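Local coordinates for protein lipocalin AI-4 (Rhodnius prolixus, PDB 5H9N) that binds cysteinyl leukotrienes such as leukotriene C4 in the barrel of a secreted salivary lipocalin of a blood-feeding insect, at residues G77-Q82 with S93-V98; L108-L113 with N122-N127. The protein carries 1 engineered substitution. All coordinates share one frame; numbering follows the deposited sequence. Where two conformers were deposited one is given.

Contact 1. Residues G77-Q82 with S93-V98. With LTX ((5~{S},6~{R},7~{E},9~{E},11~{Z},14~{Z})-6-[(2~{R})-2-[[(4~{S})-4-azanyl-5-oxidanyl-5-oxidanylidene-pentanoyl]amino]-3-( 2-hydroxy-2-oxoethylamino)-3-oxidanylidene-propyl]sulfanyl-5-oxidanyl-icosa-7,9,11,14-tetraenoic acid), chain B.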
loop_
_atom_site.group_PDB
_atom_site.type_symbol
_atom_site.label_atom_id
_atom_site.label_comp_id
_atom_site.label_asym_id
_atom_site.label_seq_id
_atom_site.Cartn_x
_atom_site.Cartn_y
_atom_site.Cartn_z
ATOM N N GLY A 77 -9.033 -6.753 7.430
ATOM C CA GLY A 77 -7.799 -6.019 7.215
ATOM C C GLY A 77 -7.727 -5.287 5.894
ATOM O O GLY A 77 -6.872 -4.414 5.721
ATOM N N PHE A 78 -8.610 -5.620 4.967
ATOM C CA PHE A 78 -8.551 -5.007 3.639
ATOM C C PHE A 78 -9.395 -3.749 3.517
ATOM O O PHE A 78 -10.470 -3.607 4.127
ATOM C CB PHE A 78 -8.970 -6.010 2.560
ATOM C CG PHE A 78 -7.831 -6.860 2.067
ATOM C CD1 PHE A 78 -7.486 -8.021 2.727
ATOM C CD2 PHE A 78 -7.088 -6.482 0.950
ATOM C CE1 PHE A 78 -6.419 -8.798 2.275
ATOM C CE2 PHE A 78 -6.038 -7.242 0.517
ATOM C CZ PHE A 78 -5.707 -8.400 1.164
ATOM N N TYR A 79 -8.877 -2.850 2.686
ATOM C CA TYR A 79 -9.518 -1.597 2.336
ATOM C C TYR A 79 -9.660 -1.514 0.831
ATOM O O TYR A 79 -8.794 -1.992 0.093
ATOM C CB TYR A 79 -8.700 -0.410 2.853
ATOM C CG TYR A 79 -8.706 -0.322 4.355
ATOM C CD1 TYR A 79 -7.834 -1.088 5.114
ATOM C CD2 TYR A 79 -9.624 0.481 5.018
ATOM C CE1 TYR A 79 -7.859 -1.034 6.490
ATOM C CE2 TYR A 79 -9.650 0.547 6.389
ATOM C CZ TYR A 79 -8.767 -0.203 7.120
ATOM O OH TYR A 79 -8.801 -0.147 8.492
ATOM N N SER A 80 -10.743 -0.892 0.379
ATOM C CA SER A 80 -10.955 -0.566 -1.024
ATOM C C SER A 80 -10.829 0.936 -1.187
ATOM O O SER A 80 -11.478 1.695 -0.461
ATOM C CB SER A 80 -12.331 -1.036 -1.489
ATOM O OG SER A 80 -12.623 -0.591 -2.799
ATOM N N PHE A 81 -10.001 1.366 -2.129
ATOM C CA PHE A 81 -9.842 2.781 -2.424
ATOM C C PHE A 81 -10.337 3.096 -3.816
ATOM O O PHE A 81 -9.912 2.470 -4.796
ATOM C CB PHE A 81 -8.379 3.194 -2.261
ATOM C CG PHE A 81 -7.965 3.335 -0.835
ATOM C CD1 PHE A 81 -8.142 4.530 -0.171
ATOM C CD2 PHE A 81 -7.448 2.255 -0.132
ATOM C CE1 PHE A 81 -7.792 4.663 1.167
ATOM C CE2 PHE A 81 -7.080 2.394 1.207
ATOM C CZ PHE A 81 -7.268 3.595 1.852
ATOM N N GLN A 82 -11.239 4.065 -3.884
ATOM C CA GLN A 82 -11.724 4.582 -5.143
ATOM C C GLN A 82 -10.937 5.836 -5.460
ATOM O O GLN A 82 -10.987 6.800 -4.707
ATOM C CB GLN A 82 -13.216 4.881 -5.059
ATOM C CG GLN A 82 -13.856 5.165 -6.402
ATOM C CD GLN A 82 -13.665 4.019 -7.372
ATOM O OE1 GLN A 82 -13.723 2.850 -6.985
ATOM N NE2 GLN A 82 -13.432 4.345 -8.640
ATOM N N SER A 93 -8.495 0.309 -6.087
ATOM C CA SER A 93 -7.331 -0.421 -5.597
ATOM C C SER A 93 -7.593 -0.969 -4.198
ATOM O O SER A 93 -8.251 -0.310 -3.393
ATOM C CB SER A 93 -6.118 0.498 -5.583
ATOM O OG SER A 93 -4.963 -0.168 -5.113
ATOM N N TYR A 94 -7.091 -2.163 -3.908
ATOM C CA TYR A 94 -7.302 -2.819 -2.613
ATOM C C TYR A 94 -5.988 -2.949 -1.875
ATOM O O TYR A 94 -4.942 -3.161 -2.492
ATOM C CB TYR A 94 -7.939 -4.203 -2.804
ATOM C CG TYR A 94 -9.278 -4.126 -3.492
ATOM C CD1 TYR A 94 -9.364 -3.964 -4.877
ATOM C CD2 TYR A 94 -10.456 -4.165 -2.762
ATOM C CE1 TYR A 94 -10.590 -3.853 -5.509
ATOM C CE2 TYR A 94 -11.680 -4.069 -3.389
ATOM C CZ TYR A 94 -11.735 -3.912 -4.761
ATOM O OH TYR A 94 -12.953 -3.814 -5.386
ATOM N N MET A 95 -6.030 -2.856 -0.555
ATOM C CA MET A 95 -4.816 -2.974 0.223
ATOM C C MET A 95 -5.068 -3.513 1.616
ATOM O O MET A 95 -6.167 -3.387 2.160
ATOM C CB MET A 95 -4.127 -1.616 0.304
ATOM C CG MET A 95 -5.026 -0.564 0.914
ATOM S SD MET A 95 -4.158 0.470 2.056
ATOM C CE MET A 95 -3.864 -0.911 3.086
ATOM N N ALA A 96 -4.026 -4.090 2.205
ATOM C CA ALA A 96 -4.050 -4.483 3.606
ATOM C C ALA A 96 -2.701 -4.143 4.211
ATOM O O ALA A 96 -1.671 -4.277 3.540
ATOM C CB ALA A 96 -4.337 -5.966 3.748
ATOM N N VAL A 97 -2.691 -3.706 5.464
ATOM C CA VAL A 97 -1.442 -3.458 6.178
ATOM C C VAL A 97 -0.982 -4.774 6.803
ATOM O O VAL A 97 -1.605 -5.296 7.725
ATOM C CB VAL A 97 -1.604 -2.378 7.255
ATOM C CG1 VAL A 97 -0.280 -2.144 7.973
ATOM C CG2 VAL A 97 -2.093 -1.089 6.626
ATOM N N VAL A 98 0.106 -5.328 6.292
ATOM C CA VAL A 98 0.610 -6.602 6.764
ATOM C C VAL A 98 1.285 -6.463 8.124
ATOM O O VAL A 98 1.046 -7.262 9.022
ATOM C CB VAL A 98 1.585 -7.207 5.732
ATOM C CG1 VAL A 98 2.136 -8.526 6.225
ATOM C CG2 VAL A 98 0.878 -7.384 4.382
HETATM O O2 LTX B . 0.240 -2.261 -6.676
HETATM C C1 LTX B . 1.220 -2.138 -7.447
HETATM O O1 LTX B . 2.241 -1.474 -7.144
HETATM C C2 LTX B . 1.172 -2.833 -8.788
HETATM C C3 LTX B . 0.957 -1.798 -9.887
HETATM C C4 LTX B . -0.145 -0.816 -9.493
HETATM C C5 LTX B . -0.552 0.045 -10.682
HETATM O O3 LTX B . 0.485 0.984 -11.000
HETATM C C6 LTX B . -1.854 0.796 -10.418
HETATM C C7 LTX B . -1.698 1.789 -9.273
HETATM C C8 LTX B . -2.366 1.665 -8.113
HETATM C C9 LTX B . -2.194 2.667 -7.049
HETATM C C10 LTX B . -2.978 2.753 -5.965
HETATM C C11 LTX B . -2.738 3.797 -4.963
HETATM C C12 LTX B . -3.412 3.992 -3.823
HETATM C C13 LTX B . -4.580 3.151 -3.338
HETATM C C14 LTX B . -4.113 1.858 -2.698
HETATM C C15 LTX B . -3.591 1.782 -1.479
HETATM C C16 LTX B . -3.424 2.994 -0.593
HETATM C C17 LTX B . -2.157 2.855 0.244
HETATM C C18 LTX B . -2.101 3.967 1.284
HETATM C C19 LTX B . -0.734 4.065 1.944
HETATM C C20 LTX B . -0.721 5.156 2.998
HETATM O O32 LTX B . -0.562 7.151 -10.391
HETATM C C21 LTX B . -1.162 6.086 -10.629
HETATM O O31 LTX B . -0.787 4.974 -10.202
HETATM C CA3 LTX B . -2.403 6.148 -11.480
HETATM N N3 LTX B . -2.992 4.825 -11.610
HETATM C C22 LTX B . -3.913 4.517 -12.518
HETATM O O33 LTX B . -4.320 5.345 -13.314
HETATM C CA2 LTX B . -4.468 3.121 -12.564
HETATM C CB2 LTX B . -3.880 2.213 -11.484
HETATM S SG2 LTX B . -2.293 1.599 -11.940
HETATM N N2 LTX B . -4.310 2.557 -13.887
HETATM C CD1 LTX B . -5.321 1.982 -14.524
HETATM O OE1 LTX B . -6.315 1.557 -13.953
HETATM C CG1 LTX B . -5.141 1.883 -16.020
HETATM C CB1 LTX B . -6.159 0.939 -16.641
HETATM C CA1 LTX B . -5.656 0.466 -18.003
HETATM N N1 LTX B . -4.266 -0.016 -17.874
HETATM C C23 LTX B . -5.697 1.584 -19.001
HETATM O O11 LTX B . -4.639 1.890 -19.595
HETATM O O12 LTX B . -6.786 2.160 -19.206
HETATM O O HOH W 1 -4.995 -3.158 7.090
HETATM O O HOH W 2 -14.553 -2.170 -3.973
#
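Met95 and Phe81 meet because of how their side chains leave the backbone. Met95 CG lies between its backbone N and carbonyl carbon (chi1 58°), while Phe81 CG is anti to its own carbonyl carbon (chi1 -76°). The Met95 chain then bends twice more, and this brings Met95 SD to 3.6 Å from Phe81 CE2. This is a Met-aromatic contact with the sulfur placed obliquely to the ring. The same sulfur is 3.6 Å from C17 of the bound leukotriene, whose C16 lies over one face of the Phe81 ring. Ser93 is on the same face of the sheet, and its OG comes 3.3 Å from ligand C14.

The other face carries Phe78, Ser80, Tyr94 and Ala96. The Ala96 methyl sits over the centre of the Phe78 ring, with CB 3.6 Å from the centroid, a CH-pi contact. Ser80 CB packs on Tyr94 CE2 at 3.6 Å, and one water links Ser80 OG to Tyr94 OH.

The backbones pair antiparallel. Tyr79 with Met95 and Phe81 with Ser93 are hydrogen-bonded pairs, each with two bonds. Phe81 N reaches Ser93 O at 2.7 Å. Beside these pairs a second water takes the N-H of Val97 and donates to Gly77 O.

A beta hairpin with one face turned to the ligand is a wall element of the lipocalin barrel.

Contact 2. Residues L108-L113 with N122-N127. With LTX ((5~{S},6~{R},7~{E},9~{E},11~{Z},14~{Z})-6-[(2~{R})-2-[[(4~{S})-4-azanyl-5-oxidanyl-5-oxidanylidene-pentanoyl]amino]-3-( 2-hydroxy-2-oxoethylamino)-3-oxidanylidene-propyl]sulfanyl-5-oxidanyl-icosa-7,9,11,14-tetraenoic acid), chain B.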
loop_
_atom_site.group_PDB
_atom_site.type_symbol
_atom_site.label_atom_id
_atom_site.label_comp_id
_atom_site.label_asym_id
_atom_site.label_seq_id
_atom_site.Cartn_x
_atom_site.Cartn_y
_atom_site.Cartn_z
ATOM N N LEU A 108 2.788 -3.124 3.280
ATOM C CA LEU A 108 1.445 -3.283 2.743
ATOM C C LEU A 108 1.414 -4.249 1.586
ATOM O O LEU A 108 2.402 -4.420 0.859
ATOM C CB LEU A 108 0.875 -1.932 2.276
ATOM C CG LEU A 108 0.164 -1.054 3.305
ATOM C CD1 LEU A 108 1.119 -0.651 4.425
ATOM C CD2 LEU A 108 -0.433 0.179 2.636
ATOM N N TYR A 109 0.255 -4.850 1.390
ATOM C CA TYR A 109 -0.058 -5.611 0.188
ATOM C C TYR A 109 -1.079 -4.807 -0.588
ATOM O O TYR A 109 -2.028 -4.290 0.013
ATOM C CB TYR A 109 -0.609 -6.985 0.552
ATOM C CG TYR A 109 -1.097 -7.782 -0.636
ATOM C CD1 TYR A 109 -0.194 -8.354 -1.526
ATOM C CD2 TYR A 109 -2.455 -7.960 -0.876
ATOM C CE1 TYR A 109 -0.629 -9.083 -2.610
ATOM C CE2 TYR A 109 -2.899 -8.687 -1.954
ATOM C CZ TYR A 109 -1.989 -9.237 -2.827
ATOM O OH TYR A 109 -2.471 -9.969 -3.896
ATOM N N ARG A 110 -0.877 -4.652 -1.893
ATOM C CA ARG A 110 -1.812 -3.931 -2.734
ATOM C C ARG A 110 -2.181 -4.781 -3.938
ATOM O O ARG A 110 -1.337 -5.493 -4.478
ATOM C CB ARG A 110 -1.213 -2.594 -3.187
ATOM C CG ARG A 110 -2.169 -1.719 -4.004
ATOM C CD ARG A 110 -1.678 -0.281 -4.131
ATOM N NE ARG A 110 -0.445 -0.198 -4.901
ATOM C CZ ARG A 110 0.322 0.887 -4.966
ATOM N NH1 ARG A 110 -0.024 1.980 -4.291
ATOM N NH2 ARG A 110 1.443 0.863 -5.671
ATOM N N CYS A 111 -3.432 -4.702 -4.372
ATOM C CA CYS A 111 -3.906 -5.499 -5.495
ATOM C C CYS A 111 -5.085 -4.803 -6.163
ATOM O O CYS A 111 -5.914 -4.204 -5.487
ATOM C CB CYS A 111 -4.298 -6.897 -5.011
ATOM S SG CYS A 111 -4.676 -8.072 -6.299
ATOM N N GLY A 112 -5.182 -4.893 -7.476
ATOM C CA GLY A 112 -6.313 -4.320 -8.171
ATOM C C GLY A 112 -6.241 -4.565 -9.657
ATOM O O GLY A 112 -5.195 -4.950 -10.200
ATOM N N LEU A 113 -7.364 -4.348 -10.323
ATOM C CA LEU A 113 -7.415 -4.418 -11.773
ATOM C C LEU A 113 -6.799 -3.147 -12.351
ATOM O O LEU A 113 -7.101 -2.041 -11.899
ATOM C CB LEU A 113 -8.852 -4.593 -12.257
ATOM C CG LEU A 113 -9.597 -5.822 -11.741
ATOM C CD1 LEU A 113 -10.962 -5.916 -12.406
ATOM C CD2 LEU A 113 -8.799 -7.094 -11.973
ATOM N N ASN A 122 1.289 -6.304 -5.437
ATOM C CA ASN A 122 2.610 -5.860 -5.037
ATOM C C ASN A 122 2.693 -5.891 -3.531
ATOM O O ASN A 122 1.659 -5.832 -2.838
ATOM C CB ASN A 122 2.887 -4.448 -5.557
ATOM C CG ASN A 122 4.346 -4.229 -5.908
ATOM O OD1 ASN A 122 5.228 -5.013 -5.538
ATOM N ND2 ASN A 122 4.609 -3.154 -6.637
ATOM N N PHE A 123 3.915 -5.985 -3.020
ATOM C CA PHE A 123 4.177 -5.655 -1.618
ATOM C C PHE A 123 4.960 -4.360 -1.587
ATOM O O PHE A 123 5.888 -4.165 -2.369
ATOM C CB PHE A 123 4.931 -6.766 -0.900
ATOM C CG PHE A 123 4.087 -7.975 -0.610
ATOM C CD1 PHE A 123 3.964 -8.990 -1.550
ATOM C CD2 PHE A 123 3.415 -8.108 0.608
ATOM C CE1 PHE A 123 3.197 -10.118 -1.285
ATOM C CE2 PHE A 123 2.646 -9.220 0.872
ATOM C CZ PHE A 123 2.538 -10.235 -0.074
ATOM N N LEU A 124 4.536 -3.473 -0.689
ATOM C CA LEU A 124 4.987 -2.091 -0.613
ATOM C C LEU A 124 5.556 -1.810 0.753
ATOM O O LEU A 124 4.942 -2.167 1.755
ATOM C CB LEU A 124 3.812 -1.147 -0.865
ATOM C CG LEU A 124 2.951 -1.389 -2.107
ATOM C CD1 LEU A 124 1.788 -0.412 -2.136
ATOM C CD2 LEU A 124 3.761 -1.266 -3.367
ATOM N N LEU A 125 6.696 -1.144 0.803
ATOM C CA LEU A 125 7.250 -0.672 2.061
ATOM C C LEU A 125 7.151 0.842 2.118
ATOM O O LEU A 125 7.744 1.554 1.278
ATOM C CB LEU A 125 8.698 -1.109 2.234
ATOM C CG LEU A 125 9.356 -0.660 3.552
ATOM C CD1 LEU A 125 8.652 -1.313 4.743
ATOM C CD2 LEU A 125 10.844 -0.981 3.555
ATOM N N PHE A 126 6.377 1.301 3.100
ATOM C CA PHE A 126 6.222 2.711 3.401
ATOM C C PHE A 126 7.063 3.091 4.607
ATOM O O PHE A 126 7.225 2.299 5.544
ATOM C CB PHE A 126 4.757 3.062 3.655
ATOM C CG PHE A 126 3.887 2.953 2.438
ATOM C CD1 PHE A 126 3.346 1.723 2.060
ATOM C CD2 PHE A 126 3.630 4.056 1.640
ATOM C CE1 PHE A 126 2.544 1.618 0.938
ATOM C CE2 PHE A 126 2.833 3.945 0.517
ATOM C CZ PHE A 126 2.289 2.728 0.177
ATOM N N ASN A 127 7.571 4.316 4.584
ATOM C CA ASN A 127 8.401 4.856 5.647
ATOM C C ASN A 127 7.943 6.259 5.994
ATOM O O ASN A 127 7.521 7.016 5.107
ATOM C CB ASN A 127 9.877 4.872 5.216
ATOM C CG ASN A 127 10.631 3.641 5.667
ATOM O OD1 ASN A 127 10.824 3.455 6.868
ATOM N ND2 ASN A 127 11.102 2.818 4.720
HETATM O O2 LTX B . 0.240 -2.261 -6.676
HETATM C C1 LTX B . 1.220 -2.138 -7.447
HETATM O O1 LTX B . 2.241 -1.474 -7.144
HETATM C C2 LTX B . 1.172 -2.833 -8.788
HETATM C C3 LTX B . 0.957 -1.798 -9.887
HETATM C C4 LTX B . -0.145 -0.816 -9.493
HETATM C C5 LTX B . -0.552 0.045 -10.682
HETATM O O3 LTX B . 0.485 0.984 -11.000
HETATM C C6 LTX B . -1.854 0.796 -10.418
HETATM C C7 LTX B . -1.698 1.789 -9.273
HETATM C C8 LTX B . -2.366 1.665 -8.113
HETATM C C9 LTX B . -2.194 2.667 -7.049
HETATM C C10 LTX B . -2.978 2.753 -5.965
HETATM C C11 LTX B . -2.738 3.797 -4.963
HETATM C C12 LTX B . -3.412 3.992 -3.823
HETATM C C13 LTX B . -4.580 3.151 -3.338
HETATM C C14 LTX B . -4.113 1.858 -2.698
HETATM C C15 LTX B . -3.591 1.782 -1.479
HETATM C C16 LTX B . -3.424 2.994 -0.593
HETATM C C17 LTX B . -2.157 2.855 0.244
HETATM C C18 LTX B . -2.101 3.967 1.284
HETATM C C19 LTX B . -0.734 4.065 1.944
HETATM C C20 LTX B . -0.721 5.156 2.998
HETATM O O32 LTX B . -0.562 7.151 -10.391
HETATM C C21 LTX B . -1.162 6.086 -10.629
HETATM O O31 LTX B . -0.787 4.974 -10.202
HETATM C CA3 LTX B . -2.403 6.148 -11.480
HETATM N N3 LTX B . -2.992 4.825 -11.610
HETATM C C22 LTX B . -3.913 4.517 -12.518
HETATM O O33 LTX B . -4.320 5.345 -13.314
HETATM C CA2 LTX B . -4.468 3.121 -12.564
HETATM C CB2 LTX B . -3.880 2.213 -11.484
HETATM S SG2 LTX B . -2.293 1.599 -11.940
HETATM N N2 LTX B . -4.310 2.557 -13.887
HETATM C CD1 LTX B . -5.321 1.982 -14.524
HETATM O OE1 LTX B . -6.315 1.557 -13.953
HETATM C CG1 LTX B . -5.141 1.883 -16.020
HETATM C CB1 LTX B . -6.159 0.939 -16.641
HETATM C CA1 LTX B . -5.656 0.466 -18.003
HETATM N N1 LTX B . -4.266 -0.016 -17.874
HETATM C C23 LTX B . -5.697 1.584 -19.001
HETATM O O11 LTX B . -4.639 1.890 -19.595
HETATM O O12 LTX B . -6.786 2.160 -19.206
#
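Arg110 and Leu124 fit together as a flat plate and a knob. Leu124 CD1 presses on the centre of one guanidinium face, 3.4 Å from Arg110 CZ. Leukotriene C9 lies over the opposite face, nearer its rim, so the plate is held from both sides. The arginine chain runs extended from the strand and then bends at chi3 (66°). The bend presents NE and NH2 to the C1 carboxylate of the ligand's fatty-acid chain, while NH1 bonds Tyr48 OH. Arg110 NE donates to O2 at 2.8 Å and NH2 to O1 at 2.9 Å, both nearly straight. Asn122 ND2 adds a second bond to O1, also 2.9 Å long. Three bonds thus hold the carboxylate, and the positive charge should favour its ionised form.

Further along the same face, Leu108 CD2 butts against Phe126 CE1 at 3.7 Å. The two side chains cross at about a right angle. The Phe126 ring turns one face to the ligand tail, with CZ 3.7 Å from C19.

On the other face, Tyr109 CD1 projects over the Phe123 ring, toward its rim and 3.6 Å from Phe123 CZ. The ring planes are inclined at 53°. Between these two faces the backbones pair: Leu108 with Leu124 and Arg110 with Asn122 are antiparallel hydrogen-bonded pairs.

Strand 90-100 flanks this hairpin on the side of 108-113, where Leu108 touches Met95 and Val97. Strand 30-36 flanks it on the side of 122-127, where Leu124 packs on Leu33 and Phe126 on Trp31.

How the contacts relate
Both contacts are buried antiparallel hairpin pairings in one sheet, and both touch the leukotriene. Segments 93-98 and 108-113 are neighbours in the sheet, probably joined by backbone hydrogen bonds from Tyr94 N to Cys111 O and from Tyr109 N to Ala96 O. Contact 2 lies nearer the centre of the chain, and all its touching residues are buried. Contact 1 is partly exposed at Gly77 and Ser80 and uses two bridging waters. Their ligand chemistry differs. Contact 1 offers mainly apolar packing to the lipid chain. Contact 2 adds charge and hydrogen bonds at the carboxylate, besides apolar contacts to the tail.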